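Local coordinates for protein beta-galacturonidase (Eisenbergiella tayi, PDB 6NCW) that probably hydrolyses beta-linked hexuronides, chiefly beta-galacturonides, as a glycoside hydrolase of family 2 from the human gut microbiome, at residues 158-163 with 167-172; 532-537 with 543-548; 379-384 with 388-393. All coordinates share one frame; numbering follows the deposited sequence.

Contact 1. Residues 158-163 with 167-172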
loop_
_atom_site.group_PDB
_atom_site.type_symbol
_atom_site.label_atom_id
_atom_site.label_comp_id
_atom_site.label_asym_id
_atom_site.label_seq_id
_atom_site.Cartn_x
_atom_site.Cartn_y
_atom_site.Cartn_z
ATOM N N THR A 158 16.201 47.486 -11.211
ATOM C CA THR A 158 16.667 46.796 -12.408
ATOM C C THR A 158 18.186 46.856 -12.471
ATOM O O THR A 158 18.746 47.963 -12.562
ATOM C CB THR A 158 16.080 47.428 -13.676
ATOM O OG1 THR A 158 14.679 47.673 -13.496
ATOM C CG2 THR A 158 16.311 46.519 -14.891
ATOM N N PRO A 159 18.890 45.727 -12.436
ATOM C CA PRO A 159 20.338 45.746 -12.674
ATOM C C PRO A 159 20.665 45.728 -14.160
ATOM O O PRO A 159 19.903 45.211 -14.984
ATOM C CB PRO A 159 20.822 44.461 -11.991
ATOM C CG PRO A 159 19.642 43.514 -12.171
ATOM C CD PRO A 159 18.391 44.369 -12.121
ATOM N N PHE A 160 21.820 46.318 -14.491
ATOM C CA PHE A 160 22.368 46.360 -15.844
ATOM C C PHE A 160 23.842 45.987 -15.786
ATOM O O PHE A 160 24.588 46.533 -14.968
ATOM C CB PHE A 160 22.222 47.747 -16.485
ATOM C CG PHE A 160 20.802 48.204 -16.642
ATOM C CD1 PHE A 160 20.019 47.738 -17.690
ATOM C CD2 PHE A 160 20.248 49.097 -15.750
ATOM C CE1 PHE A 160 18.714 48.153 -17.846
ATOM C CE2 PHE A 160 18.940 49.521 -15.900
ATOM C CZ PHE A 160 18.173 49.044 -16.956
ATOM N N LEU A 161 24.258 45.053 -16.638
ATOM C CA LEU A 161 25.666 44.694 -16.771
ATOM C C LEU A 161 26.243 45.486 -17.942
ATOM O O LEU A 161 25.894 45.238 -19.101
ATOM C CB LEU A 161 25.845 43.194 -16.975
ATOM C CG LEU A 161 27.305 42.722 -17.006
ATOM C CD1 LEU A 161 28.031 43.025 -15.703
ATOM C CD2 LEU A 161 27.377 41.246 -17.317
ATOM N N ARG A 162 27.098 46.460 -17.634
ATOM C CA ARG A 162 27.794 47.244 -18.642
ATOM C C ARG A 162 29.219 46.731 -18.805
ATOM O O ARG A 162 29.709 45.919 -18.014
ATOM C CB ARG A 162 27.797 48.726 -18.268
ATOM C CG ARG A 162 26.422 49.342 -18.144
ATOM C CD ARG A 162 25.504 48.909 -19.275
ATOM N NE ARG A 162 24.248 49.666 -19.294
ATOM C CZ ARG A 162 23.115 49.236 -19.854
ATOM N NH1 ARG A 162 23.056 48.032 -20.433
ATOM N NH2 ARG A 162 22.032 50.003 -19.821
ATOM N N LYS A 163 29.889 47.222 -19.854
ATOM C CA LYS A 163 31.278 46.834 -20.098
ATOM C C LYS A 163 32.153 47.035 -18.868
ATOM O O LYS A 163 33.081 46.257 -18.633
ATOM C CB LYS A 163 31.850 47.614 -21.286
ATOM C CG LYS A 163 32.079 46.754 -22.536
ATOM C CD LYS A 163 32.487 47.588 -23.756
ATOM C CE LYS A 163 32.693 46.707 -24.992
ATOM N NZ LYS A 163 33.098 47.476 -26.209
ATOM N N TYR A 167 25.559 48.439 -13.159
ATOM C CA TYR A 167 24.751 49.632 -12.974
ATOM C C TYR A 167 23.348 49.229 -12.516
ATOM O O TYR A 167 22.972 48.053 -12.531
ATOM C CB TYR A 167 24.701 50.456 -14.267
ATOM C CG TYR A 167 26.005 51.173 -14.571
ATOM C CD1 TYR A 167 26.090 52.566 -14.512
ATOM C CD2 TYR A 167 27.154 50.461 -14.899
ATOM C CE1 TYR A 167 27.289 53.228 -14.786
ATOM C CE2 TYR A 167 28.352 51.115 -15.173
ATOM C CZ TYR A 167 28.414 52.494 -15.115
ATOM O OH TYR A 167 29.601 53.133 -15.381
ATOM N N GLY A 168 22.577 50.212 -12.086
ATOM C CA GLY A 168 21.259 49.950 -11.540
ATOM C C GLY A 168 20.365 51.157 -11.676
ATOM O O GLY A 168 20.830 52.300 -11.724
ATOM N N LYS A 169 19.064 50.894 -11.725
ATOM C CA LYS A 169 18.013 51.892 -11.831
ATOM C C LYS A 169 16.887 51.498 -10.880
ATOM O O LYS A 169 16.542 50.319 -10.788
ATOM C CB LYS A 169 17.529 51.969 -13.289
ATOM C CG LYS A 169 16.253 52.726 -13.536
ATOM C CD LYS A 169 15.873 52.668 -15.019
ATOM C CE LYS A 169 15.354 51.286 -15.408
ATOM N NZ LYS A 169 14.563 51.305 -16.683
ATOM N N ALA A 170 16.336 52.465 -10.154
ATOM C CA ALA A 170 15.243 52.226 -9.222
ATOM C C ALA A 170 14.032 53.061 -9.614
ATOM O O ALA A 170 14.167 54.208 -10.037
ATOM C CB ALA A 170 15.641 52.557 -7.791
ATOM N N GLU A 171 12.847 52.484 -9.478
ATOM C CA GLU A 171 11.608 53.178 -9.785
ATOM C C GLU A 171 10.673 52.934 -8.619
ATOM O O GLU A 171 10.542 51.799 -8.150
ATOM C CB GLU A 171 10.996 52.690 -11.100
ATOM C CG GLU A 171 9.729 53.425 -11.524
ATOM C CD GLU A 171 9.132 52.889 -12.832
ATOM O OE1 GLU A 171 7.940 53.161 -13.101
ATOM O OE2 GLU A 171 9.854 52.201 -13.592
ATOM N N ILE A 172 10.064 54.001 -8.119
ATOM C CA ILE A 172 9.251 53.933 -6.920
ATOM C C ILE A 172 7.908 54.558 -7.218
ATOM O O ILE A 172 7.835 55.592 -7.888
ATOM C CB ILE A 172 9.928 54.649 -5.738
ATOM C CG1 ILE A 172 11.350 54.141 -5.598
ATOM C CG2 ILE A 172 9.167 54.395 -4.458
ATOM C CD1 ILE A 172 11.940 54.472 -4.303
HETATM O O HOH W 1 13.584 49.584 -12.290
#
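F160, Y167 and K169 carry most of this contact, a beta hairpin made by strands 150-162 and 165-176 in the immunoglobulin-like beta-sandwich of the enzyme. F160 and Y167 form an antiparallel hydrogen-bonded pair: F160 N donates a hydrogen bond to Y167 O at 2.9 Å. In the other direction Y167 N donates to F160 O, nearly straight at 171°. The next such pair is T158 with K169; between them, P159 and G168 make a non-hydrogen-bonded pair. The side chains of T158, F160, Y167 and K169 share one face of the sheet. There the F160 ring turns its edge to K169, whose CB lies near the ring plane, 3.8 Å from CE2. A bend at chi3 (73°) folds the lysine chain back, bringing CE within 3.9 Å of F160 CZ, while NZ goes on to a hydrogen bond with Y403, a residue whose ring also meets F160 edge-to-face. Near the turn, R162 crosses Y167 at about a right angle before its guanidinium folds over F160 CB and forms a salt bridge with E214. The aliphatic part of that arginine does the touching, its CG resting 3.5 Å from Y167 CD2.

Contact 2. Residues 532-537 with 543-548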
loop_
_atom_site.group_PDB
_atom_site.type_symbol
_atom_site.label_atom_id
_atom_site.label_comp_id
_atom_site.label_asym_id
_atom_site.label_seq_id
_atom_site.Cartn_x
_atom_site.Cartn_y
_atom_site.Cartn_z
ATOM N N LYS A 532 2.190 11.960 -11.893
ATOM C CA LYS A 532 3.471 12.016 -12.574
ATOM C C LYS A 532 4.556 12.582 -11.690
ATOM O O LYS A 532 5.638 12.911 -12.187
ATOM C CB LYS A 532 3.331 12.808 -13.867
ATOM C CG LYS A 532 2.288 12.181 -14.818
ATOM C CD LYS A 532 2.362 12.761 -16.218
ATOM C CE LYS A 532 1.295 12.145 -17.137
ATOM N NZ LYS A 532 -0.073 12.583 -16.803
ATOM N N GLY A 533 4.294 12.706 -10.391
ATOM C CA GLY A 533 5.339 13.125 -9.482
ATOM C C GLY A 533 6.509 12.159 -9.504
ATOM O O GLY A 533 6.355 10.950 -9.713
ATOM N N ILE A 534 7.705 12.722 -9.342
ATOM C CA ILE A 534 8.877 11.929 -8.995
ATOM C C ILE A 534 8.866 11.565 -7.505
ATOM O O ILE A 534 9.506 10.589 -7.101
ATOM C CB ILE A 534 10.134 12.714 -9.408
ATOM C CG1 ILE A 534 10.125 12.997 -10.940
ATOM C CG2 ILE A 534 11.424 12.016 -8.925
ATOM C CD1 ILE A 534 9.957 11.757 -11.879
ATOM N N VAL A 535 8.166 12.333 -6.672
ATOM C CA VAL A 535 7.810 11.922 -5.317
ATOM C C VAL A 535 6.287 11.875 -5.277
ATOM O O VAL A 535 5.633 12.524 -6.094
ATOM C CB VAL A 535 8.382 12.857 -4.221
ATOM C CG1 VAL A 535 9.908 12.908 -4.282
ATOM C CG2 VAL A 535 7.770 14.302 -4.283
ATOM N N ASP A 536 5.713 11.069 -4.372
ATOM C CA ASP A 536 4.254 11.049 -4.295
ATOM C C ASP A 536 3.744 12.253 -3.489
ATOM O O ASP A 536 4.513 13.139 -3.090
ATOM C CB ASP A 536 3.746 9.706 -3.758
ATOM C CG ASP A 536 3.855 9.542 -2.248
ATOM O OD1 ASP A 536 4.536 10.324 -1.539
ATOM O OD2 ASP A 536 3.225 8.577 -1.754
ATOM N N GLU A 537 2.426 12.319 -3.272
ATOM C CA GLU A 537 1.889 13.511 -2.616
ATOM C C GLU A 537 2.426 13.648 -1.200
ATOM O O GLU A 537 2.492 14.760 -0.691
ATOM C CB GLU A 537 0.349 13.519 -2.625
ATOM C CG GLU A 537 -0.344 12.383 -1.830
ATOM C CD GLU A 537 -0.523 11.109 -2.656
ATOM O OE1 GLU A 537 0.291 10.880 -3.580
ATOM O OE2 GLU A 537 -1.483 10.336 -2.389
ATOM N N LEU A 543 10.605 5.067 -7.468
ATOM C CA LEU A 543 11.845 4.476 -7.974
ATOM C C LEU A 543 12.557 5.428 -8.937
ATOM O O LEU A 543 13.781 5.586 -8.866
ATOM C CB LEU A 543 11.578 3.126 -8.653
ATOM C CG LEU A 543 11.021 1.955 -7.825
ATOM C CD1 LEU A 543 10.773 0.740 -8.710
ATOM C CD2 LEU A 543 11.997 1.582 -6.713
ATOM N N ALA A 544 11.800 6.100 -9.814
ATOM C CA ALA A 544 12.373 7.045 -10.768
ATOM C C ALA A 544 13.153 8.178 -10.107
ATOM O O ALA A 544 13.871 8.895 -10.801
ATOM C CB ALA A 544 11.272 7.646 -11.645
ATOM N N TYR A 545 13.039 8.361 -8.795
ATOM C CA TYR A 545 13.776 9.431 -8.137
ATOM C C TYR A 545 15.277 9.260 -8.342
ATOM O O TYR A 545 15.994 10.239 -8.597
ATOM C CB TYR A 545 13.395 9.447 -6.658
ATOM C CG TYR A 545 13.993 10.512 -5.762
ATOM C CD1 TYR A 545 15.325 10.450 -5.351
ATOM C CD2 TYR A 545 13.188 11.516 -5.227
ATOM C CE1 TYR A 545 15.848 11.382 -4.491
ATOM C CE2 TYR A 545 13.697 12.447 -4.362
ATOM C CZ TYR A 545 15.021 12.386 -4.001
ATOM O OH TYR A 545 15.507 13.326 -3.137
ATOM N N GLU A 546 15.762 8.018 -8.288
ATOM C CA GLU A 546 17.198 7.784 -8.437
ATOM C C GLU A 546 17.655 7.966 -9.881
ATOM O O GLU A 546 18.814 8.315 -10.119
ATOM C CB GLU A 546 17.562 6.389 -7.928
ATOM C CG GLU A 546 17.373 6.227 -6.420
ATOM C CD GLU A 546 18.203 7.238 -5.622
ATOM O OE1 GLU A 546 17.656 7.894 -4.697
ATOM O OE2 GLU A 546 19.403 7.391 -5.942
ATOM N N VAL A 547 16.757 7.761 -10.846
ATOM C CA VAL A 547 17.072 7.985 -12.254
ATOM C C VAL A 547 17.230 9.476 -12.545
ATOM O O VAL A 547 18.146 9.891 -13.271
ATOM C CB VAL A 547 15.975 7.349 -13.132
ATOM C CG1 VAL A 547 15.864 8.066 -14.478
ATOM C CG2 VAL A 547 16.283 5.891 -13.366
ATOM N N VAL A 548 16.325 10.303 -12.009
ATOM C CA VAL A 548 16.424 11.750 -12.195
ATOM C C VAL A 548 17.669 12.288 -11.503
ATOM O O VAL A 548 18.403 13.110 -12.060
ATOM C CB VAL A 548 15.151 12.449 -11.681
ATOM C CG1 VAL A 548 15.348 13.947 -11.691
ATOM C CG2 VAL A 548 13.925 12.080 -12.550
#
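I534 pushes its side chain against the first turn of helix 544-553, and both of its branches are used. CG2 settles 3.6 Å from Y545 CA, close to the helix backbone; the isoleucine and tyrosine side chains as wholes cross obliquely. The other branch reaches along the helix: CD1 meets V548 CG2 tip to tip at 4.0 Å and lies 4.3 Å from A544 CB. Beside it, V535 runs alongside Y545 and sets CG1 at the edge of the ring, 3.7 Å from CD2. The tyrosine's CG stands opposite its backbone N (chi1 -178°), which lays the ring alongside the valine, and its hydroxyl goes on to a hydrogen bond with D302. I509 and F275 of the neighbouring barrel strands close over I534 and V548, so this side is tightly packed. The outward side is looser: E546 is exposed and turns away from the loop, and L543, partly exposed, packs on R475 of a second subunit. Polar ties lie next door, where G533 O and the I534 backbone bond to K542. Between 532-537, which holds the galacturonate-binding K532, and 543-548 there is no hydrogen bond, so these segments cohere by apolar side-chain packing.

Contact 3. Residues 379-384 with 388-393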
loop_
_atom_site.group_PDB
_atom_site.type_symbol
_atom_site.label_atom_id
_atom_site.label_comp_id
_atom_site.label_asym_id
_atom_site.label_seq_id
_atom_site.Cartn_x
_atom_site.Cartn_y
_atom_site.Cartn_z
ATOM N N CYS A 379 -2.679 26.796 -23.905
ATOM C CA CYS A 379 -3.909 27.409 -24.391
ATOM C C CYS A 379 -3.934 27.348 -25.924
ATOM O O CYS A 379 -3.105 26.675 -26.553
ATOM C CB CYS A 379 -4.056 28.807 -23.790
ATOM S SG CYS A 379 -4.286 28.709 -21.972
ATOM N N ALA A 380 -4.918 28.004 -26.550
ATOM C CA ALA A 380 -5.232 27.730 -27.961
ATOM C C ALA A 380 -4.377 28.581 -28.914
ATOM O O ALA A 380 -4.877 29.404 -29.686
ATOM C CB ALA A 380 -6.722 27.937 -28.216
ATOM N N SER A 381 -3.063 28.339 -28.875
ATOM C CA SER A 381 -2.095 29.079 -29.681
ATOM C C SER A 381 -2.083 28.663 -31.149
ATOM O O SER A 381 -1.295 29.216 -31.930
ATOM C CB SER A 381 -0.692 28.907 -29.106
ATOM O OG SER A 381 -0.335 27.550 -29.085
ATOM N N ASP A 382 -2.922 27.706 -31.538
ATOM C CA ASP A 382 -3.095 27.306 -32.926
ATOM C C ASP A 382 -4.277 27.994 -33.604
ATOM O O ASP A 382 -4.606 27.649 -34.741
ATOM C CB ASP A 382 -3.279 25.790 -33.003
ATOM C CG ASP A 382 -4.507 25.314 -32.227
ATOM O OD1 ASP A 382 -4.950 26.005 -31.278
ATOM O OD2 ASP A 382 -5.029 24.240 -32.560
ATOM N N THR A 383 -4.931 28.943 -32.937
ATOM C CA THR A 383 -6.115 29.596 -33.471
ATOM C C THR A 383 -5.875 31.097 -33.601
ATOM O O THR A 383 -5.067 31.682 -32.880
ATOM C CB THR A 383 -7.335 29.368 -32.573
ATOM O OG1 THR A 383 -7.102 30.000 -31.298
ATOM C CG2 THR A 383 -7.599 27.864 -32.387
ATOM N N GLU A 384 -6.617 31.725 -34.514
ATOM C CA GLU A 384 -6.490 33.164 -34.695
ATOM C C GLU A 384 -6.901 33.924 -33.432
ATOM O O GLU A 384 -6.209 34.860 -33.009
ATOM C CB GLU A 384 -7.314 33.619 -35.899
ATOM C CG GLU A 384 -7.654 35.126 -35.884
ATOM C CD GLU A 384 -6.409 36.017 -35.846
ATOM O OE1 GLU A 384 -5.354 35.576 -36.360
ATOM O OE2 GLU A 384 -6.491 37.147 -35.291
ATOM N N GLU A 388 -4.508 36.357 -30.914
ATOM C CA GLU A 388 -4.778 37.724 -30.472
ATOM C C GLU A 388 -4.548 37.868 -28.973
ATOM O O GLU A 388 -3.951 38.849 -28.523
ATOM C CB GLU A 388 -6.211 38.130 -30.849
ATOM C CG GLU A 388 -6.707 39.458 -30.229
ATOM C CD GLU A 388 -8.199 39.695 -30.480
ATOM O OE1 GLU A 388 -8.604 39.821 -31.655
ATOM O OE2 GLU A 388 -8.978 39.731 -29.502
ATOM N N CYS A 389 -4.975 36.873 -28.191
ATOM C CA CYS A 389 -4.736 36.887 -26.748
ATOM C C CYS A 389 -3.251 36.760 -26.423
ATOM O O CYS A 389 -2.734 37.488 -25.568
ATOM C CB CYS A 389 -5.516 35.754 -26.075
ATOM S SG CYS A 389 -7.308 35.854 -26.261
ATOM N N TYR A 390 -2.554 35.801 -27.047
ATOM C CA TYR A 390 -1.122 35.686 -26.784
ATOM C C TYR A 390 -0.432 37.014 -27.056
ATOM O O TYR A 390 0.391 37.466 -26.261
ATOM C CB TYR A 390 -0.490 34.566 -27.626
ATOM C CG TYR A 390 -0.650 33.171 -27.055
ATOM C CD1 TYR A 390 0.387 32.553 -26.345
ATOM C CD2 TYR A 390 -1.841 32.463 -27.225
ATOM C CE1 TYR A 390 0.237 31.252 -25.831
ATOM C CE2 TYR A 390 -2.002 31.175 -26.719
ATOM C CZ TYR A 390 -0.966 30.573 -26.024
ATOM O OH TYR A 390 -1.158 29.305 -25.526
ATOM N N SER A 391 -0.778 37.665 -28.171
ATOM C CA SER A 391 -0.118 38.919 -28.522
ATOM C C SER A 391 -0.385 39.979 -27.464
ATOM O O SER A 391 0.539 40.651 -27.001
ATOM C CB SER A 391 -0.577 39.400 -29.905
ATOM O OG SER A 391 0.237 40.477 -30.368
ATOM N N GLU A 392 -1.647 40.117 -27.048
ATOM C CA GLU A 392 -2.001 41.121 -26.049
ATOM C C GLU A 392 -1.231 40.919 -24.752
ATOM O O GLU A 392 -0.777 41.892 -24.129
ATOM C CB GLU A 392 -3.500 41.072 -25.757
ATOM C CG GLU A 392 -4.399 41.429 -26.906
ATOM C CD GLU A 392 -5.863 41.220 -26.544
ATOM O OE1 GLU A 392 -6.759 41.695 -27.286
ATOM O OE2 GLU A 392 -6.113 40.565 -25.508
ATOM N N GLN A 393 -1.095 39.663 -24.314
ATOM C CA GLN A 393 -0.495 39.403 -23.010
ATOM C C GLN A 393 1.021 39.514 -23.067
ATOM O O GLN A 393 1.644 40.001 -22.120
ATOM C CB GLN A 393 -0.949 38.031 -22.499
ATOM C CG GLN A 393 -2.458 37.982 -22.323
ATOM C CD GLN A 393 -2.971 36.686 -21.736
ATOM O OE1 GLN A 393 -2.269 35.983 -20.996
ATOM N NE2 GLN A 393 -4.217 36.361 -22.062
HETATM O O HOH W 2 -8.846 37.955 -34.147
#
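In the TIM-barrel domain, the loop that follows strand 370-374 and carries the galacturonate-binding N377 folds back onto helix 384-400, where Y390 meets C379 and S381. The tyrosine is the main side chain of the contact. S381 CB lies 3.5 Å from Y390 CZ and approaches the ring obliquely, while C379 CB comes within 3.4 Å of Y390 OH at the tip. S381 OG, tucked between its own backbone N and carbonyl carbon (chi1 59°), is directed to a hydrogen bond with D416. A type I turn from A380 to T383 leads into the helix. T383 is the N-cap residue: its OG1 caps the backbone N of G386 and also donates to A380 O at 2.8 Å, an oxygen that takes a second bond from T383 N. The first helical turn then closes with E388 N donating a hydrogen bond to E384 O at 3.1 Å. The carboxylates of E384 and E388 are both near this turn, and each has a basic partner, R387 for the first and K350 for the second. One water joins the two acids, donating to E384 OE2 at 2.7 Å and to E388 OE1 at 3.1 Å.

Along the chain the order is contact 1, contact 3, contact 2, each closing before the next opens. Contact 1 belongs to the immunoglobulin-like sandwich; contacts 2 and 3 both lie in the TIM-barrel domain, their centres about 34 Å apart and their nearest atoms about 16 Å. Contact 3 joins the loop after strand 370-374 to helix 384-400, contact 2 the loop after strand 529-530 to helix 544-553. Both loops serve the galacturonate site: K532 lies within contact 2, and N377 just ahead of 379-384 on the same loop. Contact 1 stands about 32 Å from contact 3 and about 40 Å from contact 2, centre to centre, yet its hairpin touches the barrel domain through Y365 and Y403.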